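Local coordinates for protein nicastrin (Dictyostelium purpureum, PDB 4R12) that probably serves as an essential subunit of the gamma-secretase complex, which cleaves proteins such as Notch receptors and the amyloid-beta precursor inside the membrane, at residues K249-V254 with N446-D451; K66-V71 with L85-K90; E271-V276 with P570-S575; L286-K291 with L308-Q313. All blocks are in the same frame, centred on the assembly; numbering follows the deposited sequence.

Interaction 1: residues K249-V254 with N446-D451; sequences KSLAAV and NNITID
Ser250, Val254 and Asp451 carry this contact, which packs the C-terminal end of helix 234-252, in the zinc-exopeptidase-like large lobe, against an extended linker leading to the N-cap of helix 452-463. The polar link is direct: Asp451 N donates to Ser250 OG at 3.1 Å with an N-H...O angle of 154°. Ser250 OG is also hydrogen-bonded to Ser246 O, one turn back in the same helix, so two partners hold the hydroxyl, one in its own helix and one in the linker. A water adds a second bridge, donating to Ser250 O at 2.8 Å; its other link, to Thr449 O, is modelled so short that its length is doubtful.

At the loop end, Val254 meets the linker at two points. Its CG1 presses on Ile448 CD1 at 3.5 Å, and the same CD1 reaches Leu251 CD2 at 3.8 Å, so one methyl touches both side chains. Val254 CB lies beside the amide carbon of Asn446, whose ND2 is hydrogen-bonded to Asp439 and to Asp255 O.

With CG anti to the backbone N (chi1 -171°), Asp451 spreads its carboxylate between two tasks. OD1 caps Phe454 N of the following helix. OD2 rests on the aliphatic chain of Lys249, 3.2 Å from CE, while Lys249 NZ stays 4.5 Å from Asp451 OD2, beyond salt-bridge range.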
loop_
_atom_site.group_PDB
_atom_site.type_symbol
_atom_site.label_atom_id
_atom_site.label_comp_id
_atom_site.label_asym_id
_atom_site.label_seq_id
_atom_site.Cartn_x
_atom_site.Cartn_y
_atom_site.Cartn_z
ATOM N N LYS A 249 0.526 -16.883 -10.936
ATOM C CA LYS A 249 1.608 -17.736 -11.411
ATOM C C LYS A 249 1.174 -19.211 -11.474
ATOM O O LYS A 249 1.528 -19.941 -12.412
ATOM C CB LYS A 249 2.842 -17.589 -10.520
ATOM C CG LYS A 249 4.036 -18.444 -10.979
ATOM C CD LYS A 249 4.728 -17.842 -12.219
ATOM C CE LYS A 249 5.977 -18.663 -12.604
ATOM N NZ LYS A 249 6.550 -18.214 -13.901
ATOM N N SER A 250 0.400 -19.644 -10.483
ATOM C CA SER A 250 -0.054 -21.031 -10.452
ATOM C C SER A 250 -1.062 -21.291 -11.574
ATOM O O SER A 250 -1.029 -22.336 -12.220
ATOM C CB SER A 250 -0.654 -21.369 -9.089
ATOM O OG SER A 250 0.303 -21.138 -8.063
ATOM N N LEU A 251 -1.955 -20.335 -11.806
ATOM C CA LEU A 251 -2.938 -20.461 -12.874
ATOM C C LEU A 251 -2.298 -20.361 -14.253
ATOM O O LEU A 251 -2.867 -20.849 -15.225
ATOM C CB LEU A 251 -4.031 -19.398 -12.735
ATOM C CG LEU A 251 -5.002 -19.640 -11.576
ATOM C CD1 LEU A 251 -6.001 -18.483 -11.433
ATOM C CD2 LEU A 251 -5.729 -20.964 -11.769
ATOM N N ALA A 252 -1.125 -19.734 -14.343
ATOM C CA ALA A 252 -0.440 -19.626 -15.635
ATOM C C ALA A 252 -0.098 -20.992 -16.216
ATOM O O ALA A 252 0.037 -21.139 -17.435
ATOM C CB ALA A 252 0.824 -18.786 -15.513
ATOM N N ALA A 253 0.059 -21.984 -15.344
ATOM C CA ALA A 253 0.485 -23.307 -15.777
ATOM C C ALA A 253 -0.678 -24.266 -16.032
ATOM O O ALA A 253 -0.448 -25.390 -16.457
ATOM C CB ALA A 253 1.447 -23.919 -14.747
ATOM N N VAL A 254 -1.920 -23.856 -15.783
ATOM C CA VAL A 254 -3.028 -24.783 -16.044
ATOM C C VAL A 254 -3.631 -24.581 -17.428
ATOM O O VAL A 254 -3.453 -23.539 -18.046
ATOM C CB VAL A 254 -4.169 -24.665 -15.003
ATOM C CG1 VAL A 254 -3.621 -24.783 -13.597
ATOM C CG2 VAL A 254 -4.943 -23.376 -15.187
ATOM N N ASN A 446 -9.593 -27.971 -13.398
ATOM C CA ASN A 446 -8.186 -28.339 -13.361
ATOM C C ASN A 446 -7.677 -28.752 -11.983
ATOM O O ASN A 446 -8.156 -28.276 -10.950
ATOM C CB ASN A 446 -7.341 -27.176 -13.885
ATOM C CG ASN A 446 -7.552 -26.933 -15.366
ATOM O OD1 ASN A 446 -7.144 -27.740 -16.200
ATOM N ND2 ASN A 446 -8.201 -25.826 -15.699
ATOM N N ASN A 447 -6.711 -29.660 -11.982
ATOM C CA ASN A 447 -5.940 -29.951 -10.788
ATOM C C ASN A 447 -4.846 -28.904 -10.660
ATOM O O ASN A 447 -3.959 -28.845 -11.502
ATOM C CB ASN A 447 -5.326 -31.348 -10.850
ATOM C CG ASN A 447 -6.375 -32.430 -10.911
ATOM O OD1 ASN A 447 -6.268 -33.381 -11.690
ATOM N ND2 ASN A 447 -7.416 -32.283 -10.096
ATOM N N ILE A 448 -4.918 -28.079 -9.621
ATOM C CA ILE A 448 -3.944 -27.011 -9.432
ATOM C C ILE A 448 -2.690 -27.496 -8.723
ATOM O O ILE A 448 -2.772 -28.132 -7.672
ATOM C CB ILE A 448 -4.516 -25.853 -8.596
ATOM C CG1 ILE A 448 -5.729 -25.209 -9.286
ATOM C CG2 ILE A 448 -3.413 -24.843 -8.275
ATOM C CD1 ILE A 448 -5.425 -24.575 -10.592
ATOM N N THR A 449 -1.529 -27.200 -9.296
ATOM C CA THR A 449 -0.267 -27.333 -8.575
ATOM C C THR A 449 0.235 -25.924 -8.276
ATOM O O THR A 449 0.452 -25.144 -9.207
ATOM C CB THR A 449 0.785 -28.107 -9.395
ATOM O OG1 THR A 449 0.309 -29.434 -9.653
ATOM C CG2 THR A 449 2.122 -28.186 -8.661
ATOM N N ILE A 450 0.379 -25.560 -7.003
ATOM C CA ILE A 450 0.875 -24.205 -6.730
ATOM C C ILE A 450 2.367 -24.113 -7.039
ATOM O O ILE A 450 3.097 -25.088 -6.938
ATOM C CB ILE A 450 0.618 -23.753 -5.285
ATOM C CG1 ILE A 450 1.347 -24.644 -4.279
ATOM C CG2 ILE A 450 -0.881 -23.761 -4.997
ATOM C CD1 ILE A 450 1.274 -24.109 -2.848
ATOM N N ASP A 451 2.815 -22.929 -7.432
ATOM C CA ASP A 451 4.210 -22.753 -7.785
ATOM C C ASP A 451 4.980 -22.366 -6.524
ATOM O O ASP A 451 5.104 -21.188 -6.193
ATOM C CB ASP A 451 4.343 -21.702 -8.891
ATOM C CG ASP A 451 5.750 -21.617 -9.460
ATOM O OD1 ASP A 451 6.710 -21.912 -8.728
ATOM O OD2 ASP A 451 5.889 -21.234 -10.635
HETATM O O HOH W 1 -0.662 -25.000 -11.370
#

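Interaction 2: residues K66-V71 with L85-K90; sequences KDIIVV and LHNKSK
Lys66 O and Lys90 O face each other at 3.4 Å, two acceptors with no proton to share, at the place where two segments of the chain begin to run side by side. Beside them Ile68 N comes within 3.5 Å of Lys90 O, too loose an approach to count as evidence of regular pairing here. The closer side-chain approach is made by Ser89. Its CB sits 3.3 Å from Lys66 O, a carbon-to-carbonyl approach, and its hydroxyl, beside the backbone N (chi1 -71°), is hydrogen-bonded to Gln65 O. The serine therefore meets the backbone just ahead of strand 67-72 with both atoms of its side chain.

The apolar half comes from Ile68. Its CG1 lies anti to the carbonyl carbon and the chain extends beyond it (chi2 171°), which carries CD1 outward to 3.7 Å from Ser89 CB. Tyr62, and Ile46 and Tyr48 of strand 43-50, also touch this isoleucine, so the serine contact is one of several made by this buried side chain.

Within the second segment Asn87 OD1 probably accepts from Ser89 N, which would fit an Asx turn, though the modelled length is doubtful. Regular pairing rests on other residues: Ile68 bonds through its backbone with Glu92, and Val70 with Gly93. The contact thus lies next to a parallel strand pair of the small lobe, 67-72 with 90-96, joined by a connection that contains helix 79-83.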
loop_
_atom_site.group_PDB
_atom_site.type_symbol
_atom_site.label_atom_id
_atom_site.label_comp_id
_atom_site.label_asym_id
_atom_site.label_seq_id
_atom_site.Cartn_x
_atom_site.Cartn_y
_atom_site.Cartn_z
ATOM N N LYS A 66 18.951 23.823 25.985
ATOM C CA LYS A 66 17.762 24.266 25.280
ATOM C C LYS A 66 17.348 23.201 24.253
ATOM O O LYS A 66 16.348 22.511 24.426
ATOM C CB LYS A 66 18.007 25.618 24.599
ATOM C CG LYS A 66 16.834 26.127 23.767
ATOM C CD LYS A 66 17.213 27.352 22.934
ATOM C CE LYS A 66 17.323 28.611 23.786
ATOM N NZ LYS A 66 16.003 29.050 24.336
ATOM N N ASP A 67 18.142 23.045 23.203
ATOM C CA ASP A 67 17.742 22.223 22.067
ATOM C C ASP A 67 17.939 20.724 22.319
ATOM O O ASP A 67 19.060 20.266 22.534
ATOM C CB ASP A 67 18.513 22.661 20.819
ATOM C CG ASP A 67 18.318 24.145 20.507
ATOM O OD1 ASP A 67 17.215 24.669 20.793
ATOM O OD2 ASP A 67 19.263 24.784 19.986
ATOM N N ILE A 68 16.845 19.967 22.284
ATOM C CA ILE A 68 16.897 18.532 22.566
ATOM C C ILE A 68 16.328 17.681 21.426
ATOM O O ILE A 68 15.217 17.938 20.962
ATOM C CB ILE A 68 16.121 18.202 23.862
ATOM C CG1 ILE A 68 16.712 18.969 25.050
ATOM C CG2 ILE A 68 16.118 16.695 24.128
ATOM C CD1 ILE A 68 15.887 18.869 26.322
ATOM N N ILE A 69 17.101 16.685 20.981
ATOM C CA ILE A 69 16.604 15.609 20.120
ATOM C C ILE A 69 16.298 14.378 20.971
ATOM O O ILE A 69 17.209 13.708 21.462
ATOM C CB ILE A 69 17.616 15.203 19.029
ATOM C CG1 ILE A 69 18.014 16.406 18.170
ATOM C CG2 ILE A 69 17.043 14.065 18.158
ATOM C CD1 ILE A 69 16.841 17.086 17.511
ATOM N N VAL A 70 15.015 14.087 21.150
ATOM C CA VAL A 70 14.596 12.936 21.942
ATOM C C VAL A 70 14.755 11.639 21.159
ATOM O O VAL A 70 14.275 11.511 20.029
ATOM C CB VAL A 70 13.133 13.072 22.404
ATOM C CG1 VAL A 70 12.698 11.837 23.191
ATOM C CG2 VAL A 70 12.955 14.327 23.245
ATOM N N VAL A 71 15.442 10.678 21.767
ATOM C CA VAL A 71 15.582 9.339 21.204
ATOM C C VAL A 71 14.611 8.416 21.924
ATOM O O VAL A 71 14.671 8.286 23.145
ATOM C CB VAL A 71 17.016 8.806 21.348
ATOM C CG1 VAL A 71 17.138 7.436 20.709
ATOM C CG2 VAL A 71 18.005 9.783 20.724
ATOM N N LEU A 85 5.171 15.148 26.201
ATOM C CA LEU A 85 6.499 15.707 26.340
ATOM C C LEU A 85 6.436 17.223 26.233
ATOM O O LEU A 85 6.808 17.788 25.214
ATOM C CB LEU A 85 7.435 15.129 25.286
ATOM C CG LEU A 85 7.523 13.604 25.339
ATOM C CD1 LEU A 85 8.458 13.064 24.264
ATOM C CD2 LEU A 85 7.959 13.154 26.728
ATOM N N HIS A 86 5.935 17.866 27.284
ATOM C CA HIS A 86 5.996 19.324 27.407
ATOM C C HIS A 86 7.237 19.700 28.219
ATOM O O HIS A 86 7.448 19.179 29.313
ATOM C CB HIS A 86 4.736 19.893 28.079
ATOM C CG HIS A 86 3.461 19.201 27.691
ATOM N ND1 HIS A 86 2.932 19.259 26.417
ATOM C CD2 HIS A 86 2.593 18.461 28.423
ATOM C CE1 HIS A 86 1.798 18.579 26.380
ATOM N NE2 HIS A 86 1.572 18.078 27.582
ATOM N N ASN A 87 8.086 20.570 27.707
ATOM C CA ASN A 87 9.321 20.945 28.381
ATOM C C ASN A 87 9.633 22.435 28.249
ATOM O O ASN A 87 9.202 23.085 27.330
ATOM C CB ASN A 87 10.479 20.142 27.823
ATOM C CG ASN A 87 11.748 20.324 28.602
ATOM O OD1 ASN A 87 12.127 21.441 28.931
ATOM N ND2 ASN A 87 12.425 19.233 28.892
ATOM N N LYS A 88 10.375 22.987 29.185
ATOM C CA LYS A 88 10.735 24.403 29.122
ATOM C C LYS A 88 11.816 24.560 28.082
ATOM O O LYS A 88 11.943 25.565 27.426
ATOM C CB LYS A 88 11.225 24.863 30.483
ATOM C CG LYS A 88 10.481 24.201 31.628
ATOM C CD LYS A 88 11.440 23.517 32.575
ATOM C CE LYS A 88 11.937 22.207 31.994
ATOM N NZ LYS A 88 10.858 21.193 32.017
ATOM N N SER A 89 12.595 23.512 27.934
ATOM C CA SER A 89 13.451 23.361 26.802
ATOM C C SER A 89 12.473 23.068 25.708
ATOM O O SER A 89 11.334 22.738 25.983
ATOM C CB SER A 89 14.365 22.174 27.035
ATOM O OG SER A 89 15.316 22.457 28.034
ATOM N N LYS A 90 12.886 23.226 24.477
ATOM C CA LYS A 90 11.992 22.965 23.382
ATOM C C LYS A 90 12.528 21.758 22.675
ATOM O O LYS A 90 13.722 21.626 22.507
ATOM C CB LYS A 90 11.881 24.169 22.469
ATOM C CG LYS A 90 10.565 24.276 21.732
ATOM C CD LYS A 90 10.790 24.768 20.310
ATOM C CE LYS A 90 9.773 25.820 19.897
ATOM N NZ LYS A 90 8.443 25.304 19.451
#

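Interaction 3: residues E271-V276 with P570-S575; sequences ERWGYV and PIFTES
Chi1 values of -56° for Trp273 and -62° for Phe572 put each CG beside its own backbone N and anti to the carbonyl carbon, which places the indole edge against the phenyl face. The result is a T-shaped stack: the edge of the indole's six-membered ring points at the face of Phe572, with centroids 5.2 Å apart and planes at 66°. The nearest atoms are Trp273 CE3 and Phe572 CD1 at 3.7 Å, so the approach falls over the rim of the phenyl face and not over its centre.

Beside the rings, Pro570 is wedged against the turn that leads into helix 276-287. Its CB touches Trp273 O at 3.6 Å. Its CG lies 3.6 Å from Gly274 O and 3.5 Å from Val276 CG1, the latter tighter than usual for two carbons. Gly274 itself has a positive phi, and its CA lies 3.9 Å from Pro570 CB. The turn is closed by Tyr275 N donating to Glu271 O at 3.0 Å.

Both rings also pack on Val195 of strand 192-203, and Phe572 touches Thr29. Backbone bonds join Phe572 to Val195 and Thr573 to Met28. Strand 572-575 therefore lies antiparallel between strand 21-29 and strand 192-203, and the aromatic pair is where this strand near the C terminus meets the loop between strand 262-268 and helix 276-287 of the aminopeptidase-like large lobe.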
loop_
_atom_site.group_PDB
_atom_site.type_symbol
_atom_site.label_atom_id
_atom_site.label_comp_id
_atom_site.label_asym_id
_atom_site.label_seq_id
_atom_site.Cartn_x
_atom_site.Cartn_y
_atom_site.Cartn_z
ATOM N N GLU A 271 -5.436 3.107 -2.797
ATOM C CA GLU A 271 -6.717 2.830 -2.166
ATOM C C GLU A 271 -6.772 3.310 -0.725
ATOM O O GLU A 271 -7.847 3.643 -0.228
ATOM C CB GLU A 271 -7.022 1.324 -2.202
ATOM C CG GLU A 271 -7.213 0.810 -3.594
ATOM C CD GLU A 271 -8.475 1.363 -4.251
ATOM O OE1 GLU A 271 -9.569 0.834 -3.994
ATOM O OE2 GLU A 271 -8.368 2.332 -5.016
ATOM N N ARG A 272 -5.624 3.340 -0.045
ATOM C CA ARG A 272 -5.624 3.750 1.362
ATOM C C ARG A 272 -5.903 5.238 1.493
ATOM O O ARG A 272 -6.043 5.752 2.599
ATOM C CB ARG A 272 -4.299 3.426 2.048
ATOM C CG ARG A 272 -3.822 1.996 1.895
ATOM C CD ARG A 272 -4.923 1.039 2.099
ATOM N NE ARG A 272 -4.530 -0.375 2.000
ATOM C CZ ARG A 272 -5.390 -1.348 2.280
ATOM N NH1 ARG A 272 -6.632 -1.017 2.642
ATOM N NH2 ARG A 272 -5.035 -2.620 2.211
ATOM N N TRP A 273 -5.979 5.934 0.361
ATOM C CA TRP A 273 -6.186 7.376 0.381
ATOM C C TRP A 273 -7.487 7.718 -0.340
ATOM O O TRP A 273 -7.518 8.535 -1.266
ATOM C CB TRP A 273 -4.975 8.084 -0.232
ATOM C CG TRP A 273 -3.713 7.702 0.480
ATOM C CD1 TRP A 273 -2.815 6.737 0.103
ATOM C CD2 TRP A 273 -3.237 8.227 1.728
ATOM N NE1 TRP A 273 -1.803 6.646 1.030
ATOM C CE2 TRP A 273 -2.039 7.546 2.035
ATOM C CE3 TRP A 273 -3.707 9.203 2.613
ATOM C CZ2 TRP A 273 -1.303 7.817 3.186
ATOM C CZ3 TRP A 273 -2.972 9.474 3.753
ATOM C CH2 TRP A 273 -1.783 8.785 4.030
ATOM N N GLY A 274 -8.558 7.062 0.092
ATOM C CA GLY A 274 -9.890 7.339 -0.421
ATOM C C GLY A 274 -10.300 6.528 -1.636
ATOM O O GLY A 274 -11.074 7.011 -2.465
ATOM N N TYR A 275 -9.757 5.311 -1.762
ATOM C CA TYR A 275 -10.107 4.405 -2.859
ATOM C C TYR A 275 -9.933 5.006 -4.249
ATOM O O TYR A 275 -10.730 4.716 -5.131
ATOM C CB TYR A 275 -11.570 3.938 -2.718
ATOM C CG TYR A 275 -11.916 3.378 -1.364
ATOM C CD1 TYR A 275 -11.393 2.161 -0.950
ATOM C CD2 TYR A 275 -12.767 4.059 -0.494
ATOM C CE1 TYR A 275 -11.692 1.636 0.284
ATOM C CE2 TYR A 275 -13.082 3.532 0.754
ATOM C CZ TYR A 275 -12.536 2.312 1.129
ATOM O OH TYR A 275 -12.817 1.760 2.354
ATOM N N VAL A 276 -8.916 5.833 -4.473
ATOM C CA VAL A 276 -8.907 6.573 -5.729
ATOM C C VAL A 276 -8.551 5.710 -6.933
ATOM O O VAL A 276 -8.941 6.035 -8.056
ATOM C CB VAL A 276 -7.969 7.786 -5.674
ATOM C CG1 VAL A 276 -8.434 8.747 -4.577
ATOM C CG2 VAL A 276 -6.540 7.365 -5.452
ATOM N N PRO A 570 -11.536 12.559 -2.154
ATOM C CA PRO A 570 -10.423 12.644 -1.202
ATOM C C PRO A 570 -9.349 13.627 -1.676
ATOM O O PRO A 570 -8.917 13.561 -2.823
ATOM C CB PRO A 570 -9.876 11.201 -1.142
ATOM C CG PRO A 570 -10.432 10.505 -2.328
ATOM C CD PRO A 570 -11.736 11.191 -2.664
ATOM N N ILE A 571 -8.938 14.533 -0.798
ATOM C CA ILE A 571 -7.899 15.497 -1.142
ATOM C C ILE A 571 -6.668 15.308 -0.276
ATOM O O ILE A 571 -6.643 15.748 0.874
ATOM C CB ILE A 571 -8.382 16.946 -0.974
ATOM C CG1 ILE A 571 -9.626 17.201 -1.824
ATOM C CG2 ILE A 571 -7.242 17.920 -1.340
ATOM C CD1 ILE A 571 -9.406 16.991 -3.306
ATOM N N PHE A 572 -5.655 14.651 -0.826
ATOM C CA PHE A 572 -4.386 14.444 -0.137
ATOM C C PHE A 572 -3.266 14.854 -1.067
ATOM O O PHE A 572 -3.221 14.422 -2.216
ATOM C CB PHE A 572 -4.196 12.984 0.294
ATOM C CG PHE A 572 -5.230 12.509 1.260
ATOM C CD1 PHE A 572 -5.057 12.688 2.618
ATOM C CD2 PHE A 572 -6.379 11.895 0.812
ATOM C CE1 PHE A 572 -6.015 12.239 3.521
ATOM C CE2 PHE A 572 -7.337 11.462 1.710
ATOM C CZ PHE A 572 -7.153 11.637 3.061
ATOM N N THR A 573 -2.369 15.698 -0.570
ATOM C CA THR A 573 -1.258 16.180 -1.372
ATOM C C THR A 573 0.009 16.159 -0.543
ATOM O O THR A 573 0.109 16.837 0.485
ATOM C CB THR A 573 -1.483 17.625 -1.896
ATOM O OG1 THR A 573 -1.599 18.526 -0.786
ATOM C CG2 THR A 573 -2.731 17.705 -2.766
ATOM N N GLU A 574 0.989 15.398 -1.006
ATOM C CA GLU A 574 2.227 15.252 -0.266
ATOM C C GLU A 574 3.181 16.391 -0.577
ATOM O O GLU A 574 3.367 16.752 -1.744
ATOM C CB GLU A 574 2.887 13.917 -0.596
ATOM C CG GLU A 574 4.246 13.719 0.053
ATOM C CD GLU A 574 4.830 12.369 -0.305
ATOM O OE1 GLU A 574 5.736 12.308 -1.167
ATOM O OE2 GLU A 574 4.362 11.372 0.265
ATOM N N SER A 575 3.775 16.952 0.468
ATOM C CA SER A 575 4.792 17.993 0.305
ATOM C C SER A 575 5.926 17.562 -0.605
ATOM O O SER A 575 6.391 16.414 -0.524
ATOM C CB SER A 575 5.378 18.378 1.659
ATOM O OG SER A 575 6.417 19.331 1.501
#

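Interaction 4: residues L286-K291 with L308-Q313; sequences LNFQCK and LAFQTQ
Cys290 N and Gln311 NE2 both donate to one water oxygen, at 2.8 Å and 2.6 Å respectively, so this single molecule ties the loop after helix 276-287 to the short helix 309-313. Gln311 reaches across because its CG is anti to the backbone N (chi1 -178°) and the chain stays extended beyond it. On the way its NE2 passes the edge of the Phe288 ring, close to the ring plane and 3.6 Å from Phe288 CD2.

Phe288 is the main apolar element. Phe310 offers an edge to its face in an offset edge-to-face pair, with centroids 5.5 Å apart and planes at 67°; the leading atom is Phe310 CZ, 3.8 Å from Phe288 CD2. Leu308 CD2 comes in obliquely, 3.7 Å from Phe288 CE2. Phe310 in turn makes an edge-to-face pair with His546, while Pro303 and Arg305 touch Phe288.

At the start of the short helix, Leu308 O accepts from Gln311 N at 2.9 Å and from Thr312 N at 3.1 Å, which fixes the first turn presenting Phe310 and Gln311. On the other segment, Cys290 is disulfide-bonded to Cys300. The chemistry implies a join made by aromatic and aliphatic groups and polar beside them, where one water accepts from both N-H groups.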
loop_
_atom_site.group_PDB
_atom_site.type_symbol
_atom_site.label_atom_id
_atom_site.label_comp_id
_atom_site.label_asym_id
_atom_site.label_seq_id
_atom_site.Cartn_x
_atom_site.Cartn_y
_atom_site.Cartn_z
ATOM N N LEU A 286 -17.144 3.747 -17.114
ATOM C CA LEU A 286 -18.519 4.192 -17.301
ATOM C C LEU A 286 -18.621 5.481 -18.102
ATOM O O LEU A 286 -19.627 5.721 -18.757
ATOM C CB LEU A 286 -19.198 4.381 -15.948
ATOM C CG LEU A 286 -19.373 3.140 -15.067
ATOM C CD1 LEU A 286 -19.832 3.556 -13.675
ATOM C CD2 LEU A 286 -20.352 2.155 -15.690
ATOM N N ASN A 287 -17.579 6.307 -18.060
ATOM C CA ASN A 287 -17.693 7.678 -18.554
ATOM C C ASN A 287 -16.655 8.146 -19.565
ATOM O O ASN A 287 -16.829 9.198 -20.172
ATOM C CB ASN A 287 -17.664 8.640 -17.366
ATOM C CG ASN A 287 -18.794 8.391 -16.405
ATOM O OD1 ASN A 287 -19.924 8.127 -16.819
ATOM N ND2 ASN A 287 -18.498 8.449 -15.111
ATOM N N PHE A 288 -15.573 7.399 -19.752
ATOM C CA PHE A 288 -14.484 7.937 -20.557
ATOM C C PHE A 288 -14.865 8.111 -22.021
ATOM O O PHE A 288 -15.430 7.216 -22.647
ATOM C CB PHE A 288 -13.234 7.062 -20.460
ATOM C CG PHE A 288 -12.067 7.605 -21.234
ATOM C CD1 PHE A 288 -11.355 8.690 -20.761
ATOM C CD2 PHE A 288 -11.690 7.036 -22.441
ATOM C CE1 PHE A 288 -10.282 9.198 -21.471
ATOM C CE2 PHE A 288 -10.616 7.536 -23.157
ATOM C CZ PHE A 288 -9.911 8.619 -22.673
ATOM N N GLN A 289 -14.547 9.283 -22.554
ATOM C CA GLN A 289 -14.633 9.525 -23.985
ATOM C C GLN A 289 -13.366 10.236 -24.453
ATOM O O GLN A 289 -12.986 11.271 -23.903
ATOM C CB GLN A 289 -15.880 10.349 -24.318
ATOM C CG GLN A 289 -16.654 9.807 -25.504
ATOM C CD GLN A 289 -18.096 10.271 -25.512
ATOM O OE1 GLN A 289 -18.985 9.574 -25.024
ATOM N NE2 GLN A 289 -18.336 11.456 -26.066
ATOM N N CYS A 290 -12.691 9.667 -25.446
ATOM C CA CYS A 290 -11.482 10.286 -25.973
ATOM C C CYS A 290 -11.816 11.249 -27.112
ATOM O O CYS A 290 -12.467 10.865 -28.081
ATOM C CB CYS A 290 -10.495 9.229 -26.461
ATOM S SG CYS A 290 -8.947 9.916 -27.106
ATOM N N LYS A 291 -11.365 12.493 -26.990
ATOM C CA LYS A 291 -11.603 13.500 -28.022
ATOM C C LYS A 291 -10.508 13.481 -29.093
ATOM O O LYS A 291 -10.790 13.642 -30.284
ATOM C CB LYS A 291 -11.705 14.888 -27.390
ATOM C CG LYS A 291 -12.824 15.017 -26.373
ATOM C CD LYS A 291 -12.702 16.313 -25.578
ATOM C CE LYS A 291 -11.407 16.342 -24.775
ATOM N NZ LYS A 291 -11.266 17.558 -23.913
ATOM N N LEU A 308 -5.352 2.491 -23.802
ATOM C CA LEU A 308 -6.805 2.484 -23.990
ATOM C C LEU A 308 -7.424 1.080 -23.947
ATOM O O LEU A 308 -8.590 0.910 -24.297
ATOM C CB LEU A 308 -7.163 3.164 -25.318
ATOM C CG LEU A 308 -6.952 4.679 -25.381
ATOM C CD1 LEU A 308 -7.178 5.207 -26.791
ATOM C CD2 LEU A 308 -7.866 5.380 -24.393
ATOM N N ALA A 309 -6.655 0.088 -23.504
ATOM C CA ALA A 309 -7.145 -1.287 -23.468
ATOM C C ALA A 309 -8.427 -1.404 -22.654
ATOM O O ALA A 309 -9.334 -2.155 -23.014
ATOM C CB ALA A 309 -6.079 -2.221 -22.906
ATOM N N PHE A 310 -8.502 -0.647 -21.563
ATOM C CA PHE A 310 -9.681 -0.673 -20.699
ATOM C C PHE A 310 -10.945 -0.314 -21.478
ATOM O O PHE A 310 -12.011 -0.882 -21.252
ATOM C CB PHE A 310 -9.514 0.281 -19.497
ATOM C CG PHE A 310 -9.593 1.746 -19.856
ATOM C CD1 PHE A 310 -10.810 2.413 -19.860
ATOM C CD2 PHE A 310 -8.445 2.458 -20.179
ATOM C CE1 PHE A 310 -10.886 3.761 -20.197
ATOM C CE2 PHE A 310 -8.506 3.801 -20.509
ATOM C CZ PHE A 310 -9.728 4.457 -20.516
ATOM N N GLN A 311 -10.822 0.639 -22.395
ATOM C CA GLN A 311 -11.977 1.088 -23.168
ATOM C C GLN A 311 -12.306 0.062 -24.233
ATOM O O GLN A 311 -13.469 -0.246 -24.483
ATOM C CB GLN A 311 -11.715 2.449 -23.818
ATOM C CG GLN A 311 -12.916 2.992 -24.591
ATOM C CD GLN A 311 -12.594 4.258 -25.361
ATOM O OE1 GLN A 311 -11.643 4.299 -26.149
ATOM N NE2 GLN A 311 -13.383 5.301 -25.138
ATOM N N THR A 312 -11.258 -0.471 -24.850
ATOM C CA THR A 312 -11.396 -1.448 -25.914
ATOM C C THR A 312 -12.014 -2.768 -25.445
ATOM O O THR A 312 -12.822 -3.369 -26.151
ATOM C CB THR A 312 -10.016 -1.738 -26.553
ATOM O OG1 THR A 312 -9.427 -0.512 -27.006
ATOM C CG2 THR A 312 -10.145 -2.701 -27.722
ATOM N N GLN A 313 -11.651 -3.211 -24.245
ATOM C CA GLN A 313 -11.933 -4.584 -23.839
ATOM C C GLN A 313 -12.877 -4.776 -22.658
ATOM O O GLN A 313 -13.481 -5.850 -22.512
ATOM C CB GLN A 313 -10.624 -5.296 -23.493
ATOM C CG GLN A 313 -9.603 -5.330 -24.605
ATOM C CD GLN A 313 -8.396 -6.155 -24.223
ATOM O OE1 GLN A 313 -8.533 -7.286 -23.755
ATOM N NE2 GLN A 313 -7.205 -5.591 -24.407
HETATM O O HOH W 2 -13.823 7.435 -26.625
#

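Interactions 1, 3 and 4 all engage the large lobe, whereas interaction 2 lies in the small lobe: its centre is 58 Å from that of interaction 1 and 56 Å from that of interaction 4, across the centre of the chain. Interaction 3 is the most central, about 12 Å from the chain centre, and its segments alternate along the sequence with those of interaction 1. Interaction 4 is nested within the loops closed by both; its nearest atoms are about 12 Å from interaction 3 and about 17 Å from interaction 1. None touches another. In interaction 3 the side chain of Pro570 is about 8 Å from a bound NAG, a protein-attached glycan and not a pocket ligand.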